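PDB 4NLM: Lmo1340 protein from Listeria monocytogenes, which is of unknown function but, as a predicted surface lipoprotein with a YqgU-like six-bladed beta-propeller domain, probably acts at the bacterial cell surface. Local coordinates for residues T44-R49 with T63-V68; D173-A178 with Q208-S213; F275-D280 with P325-E330. All coordinates share one frame; numbering follows the deposited sequence. Where two conformers were deposited one is given.

Contact 1: residues T44-R49 with T63-V68; sequences TKEFQR and TKKSGV
The hairpin of strands 47-55 and 58-65 frays at its open end here, where E46 and F47 meet T63 and K64. F47 and T63 form an antiparallel non-hydrogen-bonded pair, their CA atoms 4.6 Å apart, with both side chains on the same face of the sheet. One step outward, K64 N donates to E46 O at 2.9 Å; the donor lies in the carbonyl plane, but the N-H...O angle of 150° leaves the bond somewhat bent. That carbonyl oxygen is shared. The Q48 side chain folds back along its own chain, bent at chi2 (-61°), and NE2 reaches E46 O at 3.3 Å from well above the carbonyl plane rather than along a lone pair. The same fold lays the amide end across K64, with Q48 NE2 3.8 Å from K64 CB, while Q48 CG rests on the backbone of T63. E46 extends, its CG anti to the backbone N (chi1 -178°), and CG passes 3.5 Å from K64 O. Its carboxylate does not touch T63 directly: water 2 links E46 OE2 to T63 OG1. Water 1 donates to both K45 O and K64 O, two acceptors that cannot bond to each other, and so bridges the backbones just outside the last direct bond. Beyond the pair, K65 to V68 form a type I' turn, closed by reciprocal backbone bonds between K65 and V68, that leads into strand 68-75. Q48 and R49 both face Q62, so the strand enters the hairpin through a classic beta bulge, within the four-stranded antiparallel sheet that is the usual form of a propeller blade.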
loop_
_atom_site.group_PDB
_atom_site.type_symbol
_atom_site.label_atom_id
_atom_site.label_comp_id
_atom_site.label_asym_id
_atom_site.label_seq_id
_atom_site.Cartn_x
_atom_site.Cartn_y
_atom_site.Cartn_z
ATOM N N THR A 44 8.827 0.231 23.223
ATOM C CA THR A 44 7.827 -0.530 22.506
ATOM C C THR A 44 6.450 0.110 22.393
ATOM O O THR A 44 5.895 0.195 21.299
ATOM C CB THR A 44 7.689 -1.919 23.143
ATOM O OG1 THR A 44 8.993 -2.457 23.341
ATOM C CG2 THR A 44 6.881 -2.854 22.252
ATOM N N LYS A 45 5.914 0.591 23.506
ATOM C CA LYS A 45 4.576 1.175 23.515
ATOM C C LYS A 45 4.531 2.567 22.888
ATOM O O LYS A 45 3.471 3.033 22.458
ATOM C CB LYS A 45 4.008 1.170 24.935
ATOM C CG LYS A 45 3.674 -0.235 25.434
ATOM C CD LYS A 45 2.786 -0.944 24.424
ATOM C CE LYS A 45 2.602 -2.414 24.758
ATOM N NZ LYS A 45 1.822 -3.111 23.698
ATOM N N GLU A 46 5.694 3.199 22.794
ATOM C CA GLU A 46 5.818 4.530 22.202
ATOM C C GLU A 46 5.882 4.448 20.663
ATOM O O GLU A 46 5.285 5.240 19.975
ATOM C CB GLU A 46 7.066 5.208 22.733
ATOM C CG GLU A 46 7.265 6.600 22.225
ATOM C CD GLU A 46 8.402 7.363 22.879
ATOM O OE1 GLU A 46 8.995 6.909 23.876
ATOM O OE2 GLU A 46 8.680 8.467 22.360
ATOM N N PHE A 47 6.602 3.465 20.139
ATOM C CA PHE A 47 6.730 3.276 18.693
ATOM C C PHE A 47 5.383 2.813 18.187
ATOM O O PHE A 47 4.816 1.868 18.722
ATOM C CB PHE A 47 7.787 2.211 18.422
ATOM C CG PHE A 47 7.925 1.815 16.953
ATOM C CD1 PHE A 47 8.107 2.768 15.945
ATOM C CD2 PHE A 47 7.863 0.497 16.587
ATOM C CE1 PHE A 47 8.237 2.390 14.645
ATOM C CE2 PHE A 47 8.004 0.108 15.272
ATOM C CZ PHE A 47 8.187 1.056 14.296
ATOM N N GLN A 48 4.865 3.505 17.175
ATOM C CA GLN A 48 3.624 3.084 16.521
ATOM C C GLN A 48 4.001 2.307 15.255
ATOM O O GLN A 48 3.709 1.138 15.101
ATOM C CB GLN A 48 2.679 4.261 16.267
ATOM C CG GLN A 48 2.364 5.027 17.534
ATOM C CD GLN A 48 1.677 4.138 18.553
ATOM O OE1 GLN A 48 0.657 3.516 18.256
ATOM N NE2 GLN A 48 2.250 4.045 19.735
ATOM N N ARG A 49 4.640 2.973 14.296
ATOM C CA ARG A 49 5.118 2.306 13.105
ATOM C C ARG A 49 5.990 3.230 12.280
ATOM O O ARG A 49 6.015 4.439 12.492
ATOM C CB ARG A 49 3.957 1.859 12.216
ATOM C CG ARG A 49 3.155 3.030 11.636
ATOM C CD ARG A 49 2.073 2.604 10.659
ATOM N NE ARG A 49 1.043 1.821 11.315
ATOM C CZ ARG A 49 0.933 0.492 11.281
ATOM N NH1 ARG A 49 -0.058 -0.078 11.932
ATOM N NH2 ARG A 49 1.774 -0.270 10.580
ATOM N N THR A 63 5.270 7.916 16.283
ATOM C CA THR A 63 5.390 7.544 17.698
ATOM C C THR A 63 4.283 8.284 18.451
ATOM O O THR A 63 3.642 9.197 17.917
ATOM C CB THR A 63 6.742 7.958 18.273
ATOM O OG1 THR A 63 6.945 9.370 18.148
ATOM C CG2 THR A 63 7.902 7.218 17.611
ATOM N N LYS A 64 4.053 7.876 19.696
ATOM C CA LYS A 64 3.008 8.498 20.517
ATOM C C LYS A 64 3.418 8.508 21.970
ATOM O O LYS A 64 3.889 7.491 22.519
ATOM C CB LYS A 64 1.672 7.747 20.382
ATOM C CG LYS A 64 0.521 8.413 21.128
ATOM C CD LYS A 64 -0.798 7.704 20.909
ATOM C CE LYS A 64 -1.898 8.345 21.738
ATOM N NZ LYS A 64 -3.161 7.560 21.681
ATOM N N LYS A 65 3.237 9.659 22.603
ATOM C CA LYS A 65 3.572 9.831 24.001
ATOM C C LYS A 65 2.681 10.884 24.626
ATOM O O LYS A 65 2.444 11.944 24.040
ATOM C CB LYS A 65 5.030 10.243 24.148
ATOM C CG LYS A 65 5.443 10.485 25.589
ATOM C CD LYS A 65 6.898 10.893 25.673
ATOM C CE LYS A 65 7.310 11.290 27.077
ATOM N NZ LYS A 65 8.720 11.774 27.108
ATOM N N SER A 66 2.180 10.583 25.819
ATOM C CA SER A 66 1.324 11.508 26.528
ATOM C C SER A 66 0.153 11.990 25.677
ATOM O O SER A 66 -0.234 13.153 25.750
ATOM C CB SER A 66 2.152 12.676 27.042
ATOM O OG SER A 66 2.986 12.227 28.080
ATOM N N GLY A 67 -0.410 11.091 24.880
ATOM C CA GLY A 67 -1.569 11.410 24.051
ATOM C C GLY A 67 -1.294 12.151 22.776
ATOM O O GLY A 67 -2.212 12.438 22.031
ATOM N N VAL A 68 -0.030 12.445 22.527
ATOM C CA VAL A 68 0.320 13.159 21.338
ATOM C C VAL A 68 1.021 12.220 20.350
ATOM O O VAL A 68 1.975 11.534 20.726
ATOM C CB VAL A 68 1.277 14.317 21.660
ATOM C CG1 VAL A 68 1.626 15.066 20.388
ATOM C CG2 VAL A 68 0.641 15.285 22.653
HETATM O O HOH W 1 1.976 5.318 23.194
HETATM O O HOH W 2 7.054 10.157 20.947
#

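Contact 2: residues D173-A178 with Q208-S213; sequences DKIDVA and QDIRDS
Two neighbouring four-stranded antiparallel sheets of the propeller meet where the chain leaving strand 171-174 passes the turn between strands 203-209 and 212-223. No backbone hydrogen bond joins the two segments; side chains and four bridging waters do. S213 OG donates to D176 OD2 at 2.9 Å, approaching from above the carboxylate plane, 39° out of it. D176 holds its CG anti to the backbone N (chi1 -178°), which carries the carboxylate across to S213 CB and OG. The methyl V177 CG2 lies against the amide end of Q208, 3.6 Å from Q208 CD, with the two side chains crossing at a slant. Q208 turns its amide through a bend at chi2 (-113°): NE2 is bonded to S192 OG and V190 O on strand 189-194, while OE1 accepts from two waters. Water 5 ties Q208 OE1 to D176 O, and water 6 runs from the same oxygen weakly to A178 N. The apolar part of the seam is I175 CD1 against I210 CG2 at 4.0 Å, a contact backed by V190 and N164, which touch I210. I210 O accepts a hydrogen bond from each of two waters: water 3, 2.6 Å from I210 O, also serves K174 O, and water 4 accepts from D176 N. The turn D209 to D212, which carries I210 and is flanked by Q208 and S213, is type I and is reinforced by an Asx turn, R211 N bonding to D209 OD1 at 3.0 Å. R211 also grips the D209 carboxylate side-on, NE and NH1 each taking one oxygen, with the carboxylate tilted against the guanidinium plane. D176 centres an inverse gamma turn. The contact thus joins consecutive sheets, consistent with neighbouring blades of the six-bladed YqgU-like propeller.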
loop_
_atom_site.group_PDB
_atom_site.type_symbol
_atom_site.label_atom_id
_atom_site.label_comp_id
_atom_site.label_asym_id
_atom_site.label_seq_id
_atom_site.Cartn_x
_atom_site.Cartn_y
_atom_site.Cartn_z
ATOM N N ASP A 173 -16.440 14.936 -5.739
ATOM C CA ASP A 173 -17.286 14.346 -6.755
ATOM C C ASP A 173 -17.591 12.897 -6.421
ATOM O O ASP A 173 -16.740 12.157 -5.913
ATOM C CB ASP A 173 -16.544 14.373 -8.107
ATOM C CG ASP A 173 -16.314 15.785 -8.646
ATOM O OD1 ASP A 173 -17.246 16.605 -8.605
ATOM O OD2 ASP A 173 -15.211 16.056 -9.145
ATOM N N LYS A 174 -18.807 12.472 -6.719
ATOM C CA LYS A 174 -19.168 11.082 -6.570
ATOM C C LYS A 174 -18.576 10.268 -7.707
ATOM O O LYS A 174 -18.504 10.741 -8.836
ATOM C CB LYS A 174 -20.672 10.908 -6.621
ATOM C CG LYS A 174 -21.355 11.631 -5.505
ATOM C CD LYS A 174 -22.839 11.430 -5.627
ATOM C CE LYS A 174 -23.528 12.246 -4.574
ATOM N NZ LYS A 174 -23.134 11.861 -3.210
ATOM N N ILE A 175 -18.162 9.047 -7.396
ATOM C CA ILE A 175 -17.653 8.100 -8.400
ATOM C C ILE A 175 -18.657 6.958 -8.451
ATOM O O ILE A 175 -18.841 6.226 -7.463
ATOM C CB ILE A 175 -16.238 7.602 -8.068
ATOM C CG1 ILE A 175 -15.291 8.801 -8.077
ATOM C CG2 ILE A 175 -15.791 6.539 -9.059
ATOM C CD1 ILE A 175 -13.843 8.456 -7.973
ATOM N N ASP A 176 -19.306 6.814 -9.603
ATOM C CA ASP A 176 -20.344 5.814 -9.799
ATOM C C ASP A 176 -19.740 4.510 -10.298
ATOM O O ASP A 176 -19.843 4.157 -11.474
ATOM C CB ASP A 176 -21.396 6.338 -10.778
ATOM C CG ASP A 176 -22.537 5.357 -11.002
ATOM O OD1 ASP A 176 -22.729 4.432 -10.186
ATOM O OD2 ASP A 176 -23.252 5.528 -12.011
ATOM N N VAL A 177 -19.091 3.815 -9.378
ATOM C CA VAL A 177 -18.445 2.548 -9.673
ATOM C C VAL A 177 -19.065 1.554 -8.684
ATOM O O VAL A 177 -19.166 1.842 -7.500
ATOM C CB VAL A 177 -16.916 2.718 -9.586
ATOM C CG1 VAL A 177 -16.226 1.375 -9.481
ATOM C CG2 VAL A 177 -16.394 3.505 -10.771
ATOM N N ALA A 178 -19.431 0.376 -9.181
ATOM C CA ALA A 178 -20.225 -0.576 -8.419
ATOM C C ALA A 178 -19.449 -1.560 -7.570
ATOM O O ALA A 178 -19.970 -2.606 -7.204
ATOM C CB ALA A 178 -21.146 -1.334 -9.372
ATOM N N GLN A 208 -13.199 2.664 -16.461
ATOM C CA GLN A 208 -14.190 3.722 -16.667
ATOM C C GLN A 208 -13.600 5.067 -16.357
ATOM O O GLN A 208 -12.665 5.209 -15.586
ATOM C CB GLN A 208 -15.390 3.517 -15.746
ATOM C CG GLN A 208 -15.003 3.241 -14.298
ATOM C CD GLN A 208 -15.347 1.825 -13.828
ATOM O OE1 GLN A 208 -16.537 1.459 -13.841
ATOM N NE2 GLN A 208 -14.336 1.034 -13.367
ATOM N N ASP A 209 -14.154 6.079 -17.006
ATOM C CA ASP A 209 -13.816 7.454 -16.711
ATOM C C ASP A 209 -14.686 7.872 -15.525
ATOM O O ASP A 209 -15.890 7.667 -15.535
ATOM C CB ASP A 209 -14.078 8.324 -17.936
ATOM C CG ASP A 209 -13.544 9.736 -17.786
ATOM O OD1 ASP A 209 -13.921 10.424 -16.819
ATOM O OD2 ASP A 209 -12.723 10.142 -18.634
ATOM N N ILE A 210 -14.079 8.478 -14.519
ATOM C CA ILE A 210 -14.790 8.830 -13.263
ATOM C C ILE A 210 -15.878 9.873 -13.400
ATOM O O ILE A 210 -16.690 10.097 -12.490
ATOM C CB ILE A 210 -13.830 9.329 -12.168
ATOM C CG1 ILE A 210 -13.131 10.626 -12.577
ATOM C CG2 ILE A 210 -12.834 8.250 -11.804
ATOM C CD1 ILE A 210 -12.297 11.246 -11.477
ATOM N N ARG A 211 -15.888 10.531 -14.539
ATOM C CA ARG A 211 -16.857 11.566 -14.804
ATOM C C ARG A 211 -18.138 11.014 -15.415
ATOM O O ARG A 211 -19.192 11.661 -15.333
ATOM C CB ARG A 211 -16.212 12.560 -15.757
ATOM C CG ARG A 211 -15.069 13.337 -15.117
ATOM C CD ARG A 211 -14.338 14.178 -16.141
ATOM N NE ARG A 211 -13.640 13.349 -17.115
ATOM C CZ ARG A 211 -12.976 13.787 -18.182
ATOM N NH1 ARG A 211 -12.375 12.900 -18.969
ATOM N NH2 ARG A 211 -12.903 15.085 -18.475
ATOM N N ASP A 212 -18.056 9.841 -16.045
ATOM C CA ASP A 212 -19.204 9.253 -16.733
ATOM C C ASP A 212 -19.213 7.732 -16.712
ATOM O O ASP A 212 -18.448 7.084 -17.440
ATOM C CB ASP A 212 -19.203 9.723 -18.190
ATOM C CG ASP A 212 -20.359 9.152 -18.994
ATOM O OD1 ASP A 212 -21.319 8.639 -18.381
ATOM O OD2 ASP A 212 -20.314 9.228 -20.240
ATOM N N SER A 213 -20.105 7.155 -15.911
ATOM C CA SER A 213 -20.169 5.697 -15.786
ATOM C C SER A 213 -20.596 4.997 -17.079
ATOM O O SER A 213 -20.402 3.798 -17.219
ATOM C CB SER A 213 -21.085 5.283 -14.634
ATOM O OG SER A 213 -22.388 5.809 -14.806
HETATM O O HOH W 3 -16.474 11.826 -10.580
HETATM O O HOH W 4 -18.589 8.096 -11.993
HETATM O O HOH W 5 -18.248 3.494 -14.075
HETATM O O HOH W 6 -18.186 -0.211 -12.266
#

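Contact 3: residues F275-D280 with P325-E330; sequences FDTNFD and PILSYE
D276 OD1 is gripped by two backbone amides that reach it from opposite faces of the carboxylate plane. S328 N lies 2.9 Å from D276 OD1 across the contact, with an N-H...O angle of 166°, and N278 N closes an Asx turn onto the same oxygen. The other oxygen takes the hydroxyl: S328 OG donates to D276 OD2 at 2.6 Å, on the syn side and only 18° out of the carboxylate plane. With three bonds on its two oxygens, the buried carboxylate is fixed in rotation, and the donors would probably stabilise its negative charge. S328 OG also accepts from N278 ND2 at 3.1 Å, a nearly straight bond in the amide plane, forming a relay from amide to hydroxyl to carboxylate. N278 OD1 turns instead to H229, through a weak bond. The aspartate is in place because its CG stands anti to the backbone N (chi1 168°), bringing the carboxylate alongside strand 326-328. That strand is the outermost of its sheet in the YqgU-like six-bladed beta-propeller domain, and the contact's position near the centre of the chain is consistent with the inner end of a blade. The loop 275-280, between strands 269-271 and 284-289, lies along this edge, joined to it by side chains and bridging waters. Water 7 joins F275 O to I326 N, and water 8 joins T277 N to I326 O, standing in for direct main-chain bonds. Two side chains flank the polar cluster: I326 CG1 and CD1 lie over the peptide between F275 and D276, CG1 3.7 Å from D276 N, and L327 CD1 meets T277 OG1 at 3.7 Å. Farther along, water 9 links D280 OD2 to E330 O, while L327 O accepts from W53 NE1.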
loop_
_atom_site.group_PDB
_atom_site.type_symbol
_atom_site.label_atom_id
_atom_site.label_comp_id
_atom_site.label_asym_id
_atom_site.label_seq_id
_atom_site.Cartn_x
_atom_site.Cartn_y
_atom_site.Cartn_z
ATOM N N PHE A 275 3.049 -8.604 -1.461
ATOM C CA PHE A 275 3.918 -8.110 -2.502
ATOM C C PHE A 275 4.157 -6.634 -2.250
ATOM O O PHE A 275 3.393 -5.959 -1.570
ATOM C CB PHE A 275 3.386 -8.402 -3.922
ATOM C CG PHE A 275 2.076 -7.741 -4.240
ATOM C CD1 PHE A 275 2.009 -6.407 -4.695
ATOM C CD2 PHE A 275 0.906 -8.461 -4.129
ATOM C CE1 PHE A 275 0.779 -5.835 -4.962
ATOM C CE2 PHE A 275 -0.319 -7.872 -4.399
ATOM C CZ PHE A 275 -0.375 -6.568 -4.839
ATOM N N ASP A 276 5.229 -6.120 -2.834
ATOM C CA ASP A 276 5.569 -4.691 -2.739
ATOM C C ASP A 276 4.693 -3.907 -3.682
ATOM O O ASP A 276 4.699 -4.120 -4.896
ATOM C CB ASP A 276 7.041 -4.542 -3.115
ATOM C CG ASP A 276 7.490 -3.119 -3.349
ATOM O OD1 ASP A 276 6.951 -2.189 -2.731
ATOM O OD2 ASP A 276 8.410 -2.957 -4.187
ATOM N N THR A 277 3.886 -3.006 -3.135
ATOM C CA THR A 277 3.002 -2.196 -3.956
ATOM C C THR A 277 3.736 -1.219 -4.855
ATOM O O THR A 277 3.174 -0.749 -5.828
ATOM C CB THR A 277 2.016 -1.450 -3.045
ATOM O OG1 THR A 277 2.751 -0.661 -2.115
ATOM C CG2 THR A 277 1.083 -2.418 -2.318
ATOM N N ASN A 278 4.995 -0.959 -4.554
ATOM C CA ASN A 278 5.789 -0.057 -5.327
ATOM C C ASN A 278 6.550 -0.802 -6.434
ATOM O O ASN A 278 7.776 -0.841 -6.440
ATOM C CB ASN A 278 6.739 0.654 -4.380
ATOM C CG ASN A 278 7.331 1.902 -4.986
ATOM O OD1 ASN A 278 6.613 2.874 -5.330
ATOM N ND2 ASN A 278 8.648 1.906 -5.102
ATOM N N PHE A 279 5.819 -1.480 -7.309
ATOM C CA PHE A 279 6.424 -2.236 -8.398
ATOM C C PHE A 279 6.492 -1.436 -9.690
ATOM O O PHE A 279 5.840 -0.394 -9.841
ATOM C CB PHE A 279 5.682 -3.574 -8.610
ATOM C CG PHE A 279 4.227 -3.436 -8.974
ATOM C CD1 PHE A 279 3.840 -3.194 -10.296
ATOM C CD2 PHE A 279 3.234 -3.528 -8.019
ATOM C CE1 PHE A 279 2.505 -3.107 -10.617
ATOM C CE2 PHE A 279 1.912 -3.389 -8.359
ATOM C CZ PHE A 279 1.550 -3.172 -9.654
ATOM N N ASP A 280 7.315 -1.937 -10.608
ATOM C CA ASP A 280 7.442 -1.329 -11.905
ATOM C C ASP A 280 7.766 -2.402 -12.955
ATOM O O ASP A 280 7.832 -3.582 -12.648
ATOM C CB ASP A 280 8.440 -0.168 -11.862
ATOM C CG ASP A 280 9.845 -0.603 -11.509
ATOM O OD1 ASP A 280 10.296 -1.636 -12.013
ATOM O OD2 ASP A 280 10.521 0.119 -10.750
ATOM N N PRO A 325 4.405 -7.546 5.397
ATOM C CA PRO A 325 4.422 -6.466 4.404
ATOM C C PRO A 325 5.822 -6.030 4.013
ATOM O O PRO A 325 6.754 -6.028 4.818
ATOM C CB PRO A 325 3.642 -5.360 5.124
ATOM C CG PRO A 325 2.679 -6.082 6.005
ATOM C CD PRO A 325 3.507 -7.222 6.518
ATOM N N ILE A 326 5.908 -5.572 2.760
ATOM C CA ILE A 326 7.144 -5.065 2.143
ATOM C C ILE A 326 6.842 -3.830 1.304
ATOM O O ILE A 326 5.810 -3.761 0.692
ATOM C CB ILE A 326 7.874 -6.119 1.316
ATOM C CG1 ILE A 326 6.908 -6.885 0.395
ATOM C CG2 ILE A 326 8.668 -7.049 2.227
ATOM C CD1 ILE A 326 7.614 -7.807 -0.610
ATOM N N LEU A 327 7.784 -2.897 1.310
ATOM C CA LEU A 327 7.602 -1.650 0.529
ATOM C C LEU A 327 8.969 -1.151 0.096
ATOM O O LEU A 327 9.834 -0.797 0.905
ATOM C CB LEU A 327 6.920 -0.598 1.399
ATOM C CG LEU A 327 6.718 0.741 0.682
ATOM C CD1 LEU A 327 5.778 0.644 -0.497
ATOM C CD2 LEU A 327 6.209 1.759 1.694
ATOM N N SER A 328 9.126 -0.995 -1.215
ATOM C CA SER A 328 10.335 -0.433 -1.770
ATOM C C SER A 328 10.202 1.063 -1.987
ATOM O O SER A 328 9.146 1.649 -1.841
ATOM C CB SER A 328 10.701 -1.120 -3.088
ATOM O OG SER A 328 9.809 -0.772 -4.125
ATOM N N TYR A 329 11.343 1.651 -2.321
ATOM C CA TYR A 329 11.432 3.059 -2.684
ATOM C C TYR A 329 11.548 3.182 -4.215
ATOM O O TYR A 329 11.703 2.190 -4.906
ATOM C CB TYR A 329 12.592 3.739 -1.934
ATOM C CG TYR A 329 12.705 5.219 -2.248
ATOM C CD1 TYR A 329 11.689 6.096 -1.855
ATOM C CD2 TYR A 329 13.780 5.727 -2.968
ATOM C CE1 TYR A 329 11.756 7.435 -2.173
ATOM C CE2 TYR A 329 13.846 7.056 -3.304
ATOM C CZ TYR A 329 12.836 7.912 -2.896
ATOM O OH TYR A 329 12.907 9.250 -3.233
ATOM N N GLU A 330 11.380 4.391 -4.753
ATOM C CA GLU A 330 11.446 4.636 -6.170
ATOM C C GLU A 330 12.735 4.154 -6.776
ATOM O O GLU A 330 12.729 3.686 -7.916
ATOM C CB GLU A 330 11.288 6.153 -6.407
ATOM C CG GLU A 330 11.260 6.624 -7.821
ATOM C CD GLU A 330 9.946 6.422 -8.495
ATOM O OE1 GLU A 330 9.029 5.944 -7.838
ATOM O OE2 GLU A 330 9.829 6.787 -9.684
HETATM O O HOH W 7 3.334 -5.752 1.269
HETATM O O HOH W 8 3.651 -2.455 -0.178
HETATM O O HOH W 9 10.516 2.156 -9.013
#

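Overall arrangement
From the N terminus, contact 1 comes first, closing a short loop of 13 residues within one hairpin. Contact 2 follows, with 29 residues between its segments, and reaches from one four-stranded sheet to the next. Contact 3 spans 44 residues and joins the loop 275-280 to the edge strand 326-328 of the sheet that also holds strand 40-41 near the N terminus. The three are in series: none nests in or crosses another. Contacts 1 and 2 lie far out, centres about 22 and 23 Å from the chain centre, whereas contact 3 is about 8 Å from it. Nearest atoms of contacts 1 and 3 are about 7 Å apart, and those of contacts 2 and 3 about 17 Å.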